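Local coordinates for carnitinyl-CoA dehydratase (Mycobacterium avium, PDB 3R0O), which probably catalyses the reversible dehydration of carnitinyl-CoA, as a lyase of the enoyl-CoA hydratase/isomerase (crotonase) superfamily, at residues 37-42 against 97-102; 101-106 against 237-242; 223-226 against 231-234. One frame throughout, in Å; residues are numbered along the deposited sequence.

Contact 1: residues 37-42 against 97-102; sequences NAVNGA and GFAGYV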
loop_
_atom_site.group_PDB
_atom_site.type_symbol
_atom_site.label_atom_id
_atom_site.label_comp_id
_atom_site.label_asym_id
_atom_site.label_seq_id
_atom_site.Cartn_x
_atom_site.Cartn_y
_atom_site.Cartn_z
ATOM N N ASN A 37 31.319 -5.943 0.526
ATOM C CA ASN A 37 30.749 -4.695 0.979
ATOM C C ASN A 37 29.883 -4.860 2.214
ATOM O O ASN A 37 28.921 -4.110 2.409
ATOM C CB ASN A 37 30.023 -3.992 -0.172
ATOM C CG ASN A 37 31.003 -3.508 -1.229
ATOM O OD1 ASN A 37 32.034 -2.970 -0.888
ATOM N ND2 ASN A 37 30.698 -3.721 -2.493
ATOM N N ALA A 38 30.231 -5.870 3.027
ATOM C CA ALA A 38 29.579 -6.055 4.326
ATOM C C ALA A 38 29.876 -4.858 5.243
ATOM O O ALA A 38 30.898 -4.188 5.102
ATOM C CB ALA A 38 30.010 -7.388 4.988
ATOM N N VAL A 39 28.975 -4.629 6.186
ATOM C CA VAL A 39 28.995 -3.490 7.092
ATOM C C VAL A 39 29.621 -3.864 8.431
ATOM O O VAL A 39 29.124 -4.751 9.148
ATOM C CB VAL A 39 27.540 -2.967 7.310
ATOM C CG1 VAL A 39 27.488 -1.833 8.333
ATOM C CG2 VAL A 39 26.920 -2.518 5.971
ATOM N N ASN A 40 30.727 -3.199 8.762
ATOM C CA ASN A 40 31.263 -3.239 10.104
ATOM C C ASN A 40 31.124 -1.855 10.743
ATOM O O ASN A 40 30.452 -0.998 10.197
ATOM C CB ASN A 40 32.719 -3.702 10.095
ATOM C CG ASN A 40 33.589 -2.877 9.154
ATOM O OD1 ASN A 40 33.162 -1.842 8.616
ATOM N ND2 ASN A 40 34.825 -3.338 8.953
ATOM N N GLY A 41 31.746 -1.634 11.901
ATOM C CA GLY A 41 31.697 -0.306 12.554
ATOM C C GLY A 41 32.301 0.816 11.717
ATOM O O GLY A 41 31.818 1.945 11.734
ATOM N N ALA A 42 33.378 0.523 11.004
ATOM C CA ALA A 42 34.032 1.540 10.179
ATOM C C ALA A 42 33.078 2.044 9.090
ATOM O O ALA A 42 32.996 3.252 8.850
ATOM C CB ALA A 42 35.323 1.020 9.577
ATOM N N GLY A 97 21.023 3.134 13.715
ATOM C CA GLY A 97 20.868 1.725 13.336
ATOM C C GLY A 97 21.935 1.255 12.355
ATOM O O GLY A 97 23.002 1.873 12.212
ATOM N N PHE A 98 21.610 0.175 11.655
ATOM C CA PHE A 98 22.505 -0.512 10.731
ATOM C C PHE A 98 23.131 0.423 9.677
ATOM O O PHE A 98 22.450 1.271 9.098
ATOM C CB PHE A 98 21.739 -1.670 10.070
ATOM C CG PHE A 98 22.525 -2.426 9.047
ATOM C CD1 PHE A 98 23.497 -3.355 9.439
ATOM C CD2 PHE A 98 22.287 -2.235 7.700
ATOM C CE1 PHE A 98 24.227 -4.044 8.497
ATOM C CE2 PHE A 98 23.019 -2.942 6.755
ATOM C CZ PHE A 98 23.992 -3.844 7.163
ATOM N N ALA A 99 24.440 0.239 9.466
ATOM C CA ALA A 99 25.307 1.097 8.625
ATOM C C ALA A 99 25.227 2.607 8.882
ATOM O O ALA A 99 25.714 3.393 8.052
ATOM C CB ALA A 99 25.138 0.776 7.125
ATOM N N GLY A 100 24.650 3.007 10.030
ATOM C CA GLY A 100 24.430 4.424 10.350
ATOM C C GLY A 100 23.445 5.050 9.370
ATOM O O GLY A 100 23.410 6.278 9.189
ATOM N N TYR A 101 22.618 4.194 8.773
ATOM C CA TYR A 101 21.832 4.563 7.588
ATOM C C TYR A 101 20.328 4.324 7.767
ATOM O O TYR A 101 19.542 5.175 7.425
ATOM C CB TYR A 101 22.343 3.764 6.371
ATOM C CG TYR A 101 21.776 4.217 5.030
ATOM C CD1 TYR A 101 22.397 5.219 4.305
ATOM C CD2 TYR A 101 20.620 3.648 4.504
ATOM C CE1 TYR A 101 21.901 5.657 3.079
ATOM C CE2 TYR A 101 20.099 4.088 3.260
ATOM C CZ TYR A 101 20.761 5.090 2.566
ATOM O OH TYR A 101 20.291 5.533 1.370
ATOM N N VAL A 102 19.913 3.169 8.289
ATOM C CA VAL A 102 18.499 2.778 8.172
ATOM C C VAL A 102 17.525 3.561 9.062
ATOM O O VAL A 102 16.349 3.627 8.760
ATOM C CB VAL A 102 18.266 1.269 8.388
ATOM C CG1 VAL A 102 19.029 0.465 7.359
ATOM C CG2 VAL A 102 18.621 0.857 9.804
#

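Contact 2: residues 101-106 against 237-242; sequences YVHHFI and PKWERT. With EDO (1,2-ethanediol), chain D.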
loop_
_atom_site.group_PDB
_atom_site.type_symbol
_atom_site.label_atom_id
_atom_site.label_comp_id
_atom_site.label_asym_id
_atom_site.label_seq_id
_atom_site.Cartn_x
_atom_site.Cartn_y
_atom_site.Cartn_z
ATOM N N TYR A 101 22.618 4.194 8.773
ATOM C CA TYR A 101 21.832 4.563 7.588
ATOM C C TYR A 101 20.328 4.324 7.767
ATOM O O TYR A 101 19.542 5.175 7.425
ATOM C CB TYR A 101 22.343 3.764 6.371
ATOM C CG TYR A 101 21.776 4.217 5.030
ATOM C CD1 TYR A 101 22.397 5.219 4.305
ATOM C CD2 TYR A 101 20.620 3.648 4.504
ATOM C CE1 TYR A 101 21.901 5.657 3.079
ATOM C CE2 TYR A 101 20.099 4.088 3.260
ATOM C CZ TYR A 101 20.761 5.090 2.566
ATOM O OH TYR A 101 20.291 5.533 1.370
ATOM N N VAL A 102 19.913 3.169 8.289
ATOM C CA VAL A 102 18.499 2.778 8.172
ATOM C C VAL A 102 17.525 3.561 9.062
ATOM O O VAL A 102 16.349 3.627 8.760
ATOM C CB VAL A 102 18.266 1.269 8.388
ATOM C CG1 VAL A 102 19.029 0.465 7.359
ATOM C CG2 VAL A 102 18.621 0.857 9.804
ATOM N N HIS A 103 17.995 4.135 10.156
ATOM C CA HIS A 103 17.100 4.893 11.033
ATOM C C HIS A 103 17.715 6.276 11.198
ATOM O O HIS A 103 17.924 6.767 12.302
ATOM C CB HIS A 103 16.912 4.149 12.373
ATOM C CG HIS A 103 15.855 4.729 13.278
ATOM N ND1 HIS A 103 15.602 4.222 14.530
ATOM C CD2 HIS A 103 15.006 5.774 13.126
ATOM C CE1 HIS A 103 14.634 4.918 15.107
ATOM N NE2 HIS A 103 14.249 5.859 14.271
ATOM N N HIS A 104 18.026 6.882 10.056
ATOM C CA HIS A 104 18.786 8.131 10.012
ATOM C C HIS A 104 18.122 8.992 8.941
ATOM O O HIS A 104 18.640 9.152 7.837
ATOM C CB HIS A 104 20.269 7.818 9.706
ATOM C CG HIS A 104 21.198 8.999 9.819
ATOM N ND1 HIS A 104 22.572 8.862 9.771
ATOM C CD2 HIS A 104 20.965 10.327 9.976
ATOM C CE1 HIS A 104 23.145 10.047 9.899
ATOM N NE2 HIS A 104 22.194 10.955 10.010
ATOM N N PHE A 105 16.938 9.523 9.258
ATOM C CA PHE A 105 16.220 10.354 8.275
ATOM C C PHE A 105 16.979 11.669 7.973
ATOM O O PHE A 105 17.470 12.310 8.890
ATOM C CB PHE A 105 14.784 10.639 8.750
ATOM C CG PHE A 105 13.951 11.418 7.755
ATOM C CD1 PHE A 105 13.115 10.759 6.864
ATOM C CD2 PHE A 105 14.008 12.806 7.721
ATOM C CE1 PHE A 105 12.345 11.471 5.949
ATOM C CE2 PHE A 105 13.251 13.522 6.802
ATOM C CZ PHE A 105 12.409 12.861 5.933
ATOM N N ILE A 106 17.102 12.036 6.688
ATOM C CA ILE A 106 17.608 13.366 6.312
ATOM C C ILE A 106 16.684 14.006 5.274
ATOM O O ILE A 106 15.928 13.310 4.594
ATOM C CB ILE A 106 19.059 13.320 5.774
ATOM C CG1 ILE A 106 19.173 12.511 4.471
ATOM C CG2 ILE A 106 20.003 12.718 6.820
ATOM C CD1 ILE A 106 20.493 12.755 3.694
ATOM N N PRO A 237 7.022 2.924 16.624
ATOM C CA PRO A 237 6.550 1.689 17.268
ATOM C C PRO A 237 6.969 0.441 16.501
ATOM O O PRO A 237 7.106 -0.636 17.092
ATOM C CB PRO A 237 5.008 1.844 17.289
ATOM C CG PRO A 237 4.767 3.312 17.161
ATOM C CD PRO A 237 5.897 3.808 16.265
ATOM N N LYS A 238 7.198 0.567 15.203
ATOM C CA LYS A 238 7.655 -0.586 14.441
ATOM C C LYS A 238 9.098 -0.984 14.813
ATOM O O LYS A 238 9.412 -2.177 14.956
ATOM C CB LYS A 238 7.471 -0.322 12.949
ATOM C CG LYS A 238 5.995 0.041 12.596
ATOM C CD LYS A 238 5.880 0.471 11.129
ATOM C CE LYS A 238 4.446 0.749 10.694
ATOM N NZ LYS A 238 4.430 0.880 9.221
ATOM N N TRP A 239 9.955 0.026 14.984
ATOM C CA TRP A 239 11.312 -0.152 15.520
ATOM C C TRP A 239 11.269 -0.814 16.891
ATOM O O TRP A 239 11.974 -1.806 17.115
ATOM C CB TRP A 239 12.096 1.178 15.580
ATOM C CG TRP A 239 12.508 1.678 14.211
ATOM C CD1 TRP A 239 12.011 2.781 13.532
ATOM C CD2 TRP A 239 13.489 1.087 13.356
ATOM N NE1 TRP A 239 12.629 2.886 12.298
ATOM C CE2 TRP A 239 13.535 1.858 12.171
ATOM C CE3 TRP A 239 14.332 -0.038 13.473
ATOM C CZ2 TRP A 239 14.403 1.549 11.110
ATOM C CZ3 TRP A 239 15.175 -0.358 12.419
ATOM C CH2 TRP A 239 15.218 0.443 11.254
ATOM N N GLU A 240 10.437 -0.295 17.801
ATOM C CA GLU A 240 10.363 -0.858 19.165
ATOM C C GLU A 240 9.947 -2.337 19.131
ATOM O O GLU A 240 10.587 -3.178 19.777
ATOM C CB GLU A 240 9.459 -0.029 20.099
ATOM N N ARG A 241 8.908 -2.646 18.343
ATOM C CA ARG A 241 8.451 -4.016 18.141
ATOM C C ARG A 241 9.560 -4.896 17.577
ATOM O O ARG A 241 9.767 -6.026 18.050
ATOM C CB ARG A 241 7.201 -4.073 17.231
ATOM C CG ARG A 241 6.613 -5.498 17.043
ATOM C CD ARG A 241 5.252 -5.473 16.323
ATOM N NE ARG A 241 4.281 -4.689 17.072
ATOM C CZ ARG A 241 3.917 -3.437 16.786
ATOM N NH1 ARG A 241 4.369 -2.808 15.691
ATOM N NH2 ARG A 241 3.059 -2.830 17.590
ATOM N N THR A 242 10.274 -4.383 16.574
ATOM C CA THR A 242 11.382 -5.140 15.975
ATOM C C THR A 242 12.476 -5.439 17.000
ATOM O O THR A 242 12.898 -6.596 17.146
ATOM C CB THR A 242 12.007 -4.432 14.714
ATOM O OG1 THR A 242 11.014 -4.283 13.690
ATOM C CG2 THR A 242 13.143 -5.267 14.152
HETATM C C1 EDO D . 19.071 7.370 4.893
HETATM O O1 EDO D . 18.795 8.770 5.005
HETATM C C2 EDO D . 17.889 6.650 4.257
HETATM O O2 EDO D . 17.357 7.454 3.190
#

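Contact 3: residues 223-226 against 231-234; sequences VAYG and IIGA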
loop_
_atom_site.group_PDB
_atom_site.type_symbol
_atom_site.label_atom_id
_atom_site.label_comp_id
_atom_site.label_asym_id
_atom_site.label_seq_id
_atom_site.Cartn_x
_atom_site.Cartn_y
_atom_site.Cartn_z
ATOM N N VAL A 223 6.754 15.583 3.965
ATOM C CA VAL A 223 5.306 15.338 3.868
ATOM C C VAL A 223 5.007 13.897 3.482
ATOM O O VAL A 223 4.122 13.264 4.076
ATOM C CB VAL A 223 4.593 16.285 2.898
ATOM C CG1 VAL A 223 3.100 15.863 2.726
ATOM C CG2 VAL A 223 4.650 17.739 3.420
ATOM N N ALA A 224 5.776 13.379 2.518
ATOM C CA ALA A 224 5.556 12.044 1.976
ATOM C C ALA A 224 5.769 10.970 3.035
ATOM O O ALA A 224 5.022 9.986 3.105
ATOM C CB ALA A 224 6.458 11.797 0.782
ATOM N N TYR A 225 6.790 11.166 3.861
ATOM C CA TYR A 225 7.077 10.223 4.921
ATOM C C TYR A 225 6.326 10.469 6.249
ATOM O O TYR A 225 6.312 9.574 7.110
ATOM C CB TYR A 225 8.578 10.181 5.176
ATOM C CG TYR A 225 9.332 9.369 4.139
ATOM C CD1 TYR A 225 9.324 7.974 4.177
ATOM C CD2 TYR A 225 10.059 10.004 3.121
ATOM C CE1 TYR A 225 10.025 7.218 3.226
ATOM C CE2 TYR A 225 10.765 9.288 2.188
ATOM C CZ TYR A 225 10.757 7.890 2.230
ATOM O OH TYR A 225 11.468 7.180 1.295
ATOM N N GLY A 226 5.739 11.658 6.414
ATOM C CA GLY A 226 5.165 12.049 7.698
ATOM C C GLY A 226 6.248 12.294 8.739
ATOM O O GLY A 226 6.090 11.941 9.927
ATOM N N ILE A 231 12.088 12.707 12.567
ATOM C CA ILE A 231 11.528 11.478 13.111
ATOM C C ILE A 231 10.242 11.106 12.358
ATOM O O ILE A 231 9.329 11.946 12.215
ATOM C CB ILE A 231 11.172 11.653 14.625
ATOM C CG1 ILE A 231 12.427 11.942 15.492
ATOM C CG2 ILE A 231 10.383 10.431 15.172
ATOM C CD1 ILE A 231 13.536 10.815 15.486
ATOM N N ILE A 232 10.153 9.851 11.904
ATOM C CA ILE A 232 8.910 9.344 11.353
ATOM C C ILE A 232 8.134 8.691 12.495
ATOM O O ILE A 232 8.410 7.539 12.883
ATOM C CB ILE A 232 9.120 8.374 10.139
ATOM C CG1 ILE A 232 9.808 9.099 8.984
ATOM C CG2 ILE A 232 7.740 7.783 9.654
ATOM C CD1 ILE A 232 10.560 8.166 7.991
ATOM N N GLY A 233 7.166 9.428 13.022
ATOM C CA GLY A 233 6.424 9.023 14.213
ATOM C C GLY A 233 5.814 7.634 14.100
ATOM O O GLY A 233 5.953 6.813 15.009
ATOM N N ALA A 234 5.149 7.370 12.981
ATOM C CA ALA A 234 4.488 6.095 12.749
ATOM C C ALA A 234 5.442 4.910 12.675
ATOM O O ALA A 234 5.017 3.780 12.901
ATOM C CB ALA A 234 3.621 6.181 11.435
HETATM O O HOH W 1 4.820 9.565 10.865
HETATM O O HOH W 2 6.215 12.103 12.656
#

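Contact 1: residues 37-42 against 97-102
Phe98 and Ala99 receive a single side chain from the facing segment, that of Val39, whose closest approach to each is made by a different branch. Gly97 starts the turn: its O accepts a bond from Gly100 N at 3.0 Å. At Phe98 the ring swings out with CG anti to the backbone N (chi1 177°), and this brings its far end to the valine. Val39 CG2 lies 3.4 Å from Phe98 CZ, while Val39 CB sits near CE1 and CZ together; the two side chains meet at a slant. Leu125 of helix 121-128 and Ala153 also pack on this phenylalanine. Ala99 comes next, with its CA and CB each 3.7 Å from Val39 CG1. Ala99 CB also lies over one face of the Phe98 ring, 4.2 Å above the plane and out toward the rim, so phenyl, methyl and isopropyl groups pack as a buried apolar trio. Gly100 follows Ala99 with positive phi as well, and the chain curls tightly enough for Phe98 O to take two backbone donors, Tyr101 N at 2.9 Å and Val102 N at 3.3 Å. On the opposing segment, Asn40 caps the start of helix 41-56 through OD1 to Val43 N, and the backbone of Val39 is hydrogen-bonded to Gly76 and Asp78. The Arg-Asn-Ala-Val-Asn sequence and the Gly76–Asp78 loop are recognisable crotonase-fold elements; in relatives that loop supplies one backbone N-H of the oxyanion hole, which probably puts Val39 close to the acyl-CoA site.

Contact 2: residues 101-106 against 237-242
His103 lays its imidazole flat on the indole of Trp239, a face-to-face stack with the five-membered ring: the centroids are 3.9 Å apart and the planes differ by 3°. A chi1 of -171°, with His103 CG anti to the backbone N, turns the imidazole over that ring, and the two side chains run past each other in opposite directions. His103 CB adds a CH-pi contact over the six-membered ring, 4.2 Å from its centroid. Phe157 meets Trp239 edge-to-face, and a weak hydrogen bond joins His103 NE2 to Glu236.

Apolar packing adds Val102 CG2, 3.7 Å from Trp239 CH2. The indole thus joins helix 236-250, part of the C-terminal helical region through which crotonases commonly trimerise, to the loop leading into strand 110-114 of the core. Arg241, further along that helix, forms a salt bridge with Asp228 of the second subunit.

Among the hydrogen bonds, Thr242 OG1 donates to Lys238 O at 2.9 Å, with Thr242 N reaching that oxygen from the opposite face of the carbonyl plane. A 1,2-ethanediol, probably from the crystallisation liquor, hydrogen-bonds through its O1 hydroxyl, as donor, to His104 O at 2.9 Å, and its C1 rests 3.6 Å above the centre of the Tyr101 ring.

Contact 3: residues 223-226 against 231-234
Ile232 has CG1 anti to its own carbonyl carbon (chi1 -62°) and CG2 anti to its backbone N, and this splits the side chain into two prongs that both reach Tyr225. Ile232 CD1, at the end of the longer prong, lies 4.0 Å from both Tyr225 CB and Tyr225 CD1. The shorter prong sets Ile232 CG2 3.4 Å from Tyr225 O, a methyl against a carbonyl oxygen. The far end of the tyrosine leads away, its OH hydrogen-bonded to Asp130, while Leu169 of the third subunit packs against Tyr225.

Tyr225 is the last residue of helix 214-225. Gly226, with positive phi, ends that helix as the C-prime residue of a Schellman motif, in which the bond from its N to Val223 O is weak. The chain then enters the small antiparallel pair 227-228 and 231-232, which folds Ile232 back onto the helix end.

Water takes up the polar side of the turn. One molecule donates to Gly226 O at 2.9 Å and accepts from Ala234 N at 3.1 Å. A second lies 2.7 Å from Gly226 O, accepts from Gly233 N at 2.9 Å and also approaches Ile231 O, though it has fewer protons than acceptors in reach. Side-chain packing, with a methyl set against a carbonyl oxygen, makes the direct touch, whereas the two waters link Gly226 O to the backbone of 231-234 at this surface turn.

How the contacts relate
From the N terminus, contact 1 closes first: it brings Val39, just ahead of helix 41-56, to the loop before strand 110-114, across a span holding strand 62-67 and helix 79-83. Contact 2 opens on the same loop, sharing Tyr101 and Val102, and closes some 130 residues later on helix 236-250. Contact 3, the short turn between helix 214-225 and strand 231-232, falls wholly within that long span, and its strand runs on almost directly into helix 236-250. Contacts 2 and 3 also touch, Phe105 CD1 lying 3.8 Å from Ile232 CD1 with Tyr225 beside it. Contacts 1 and 3 stay separate, their centres about 23 Å apart.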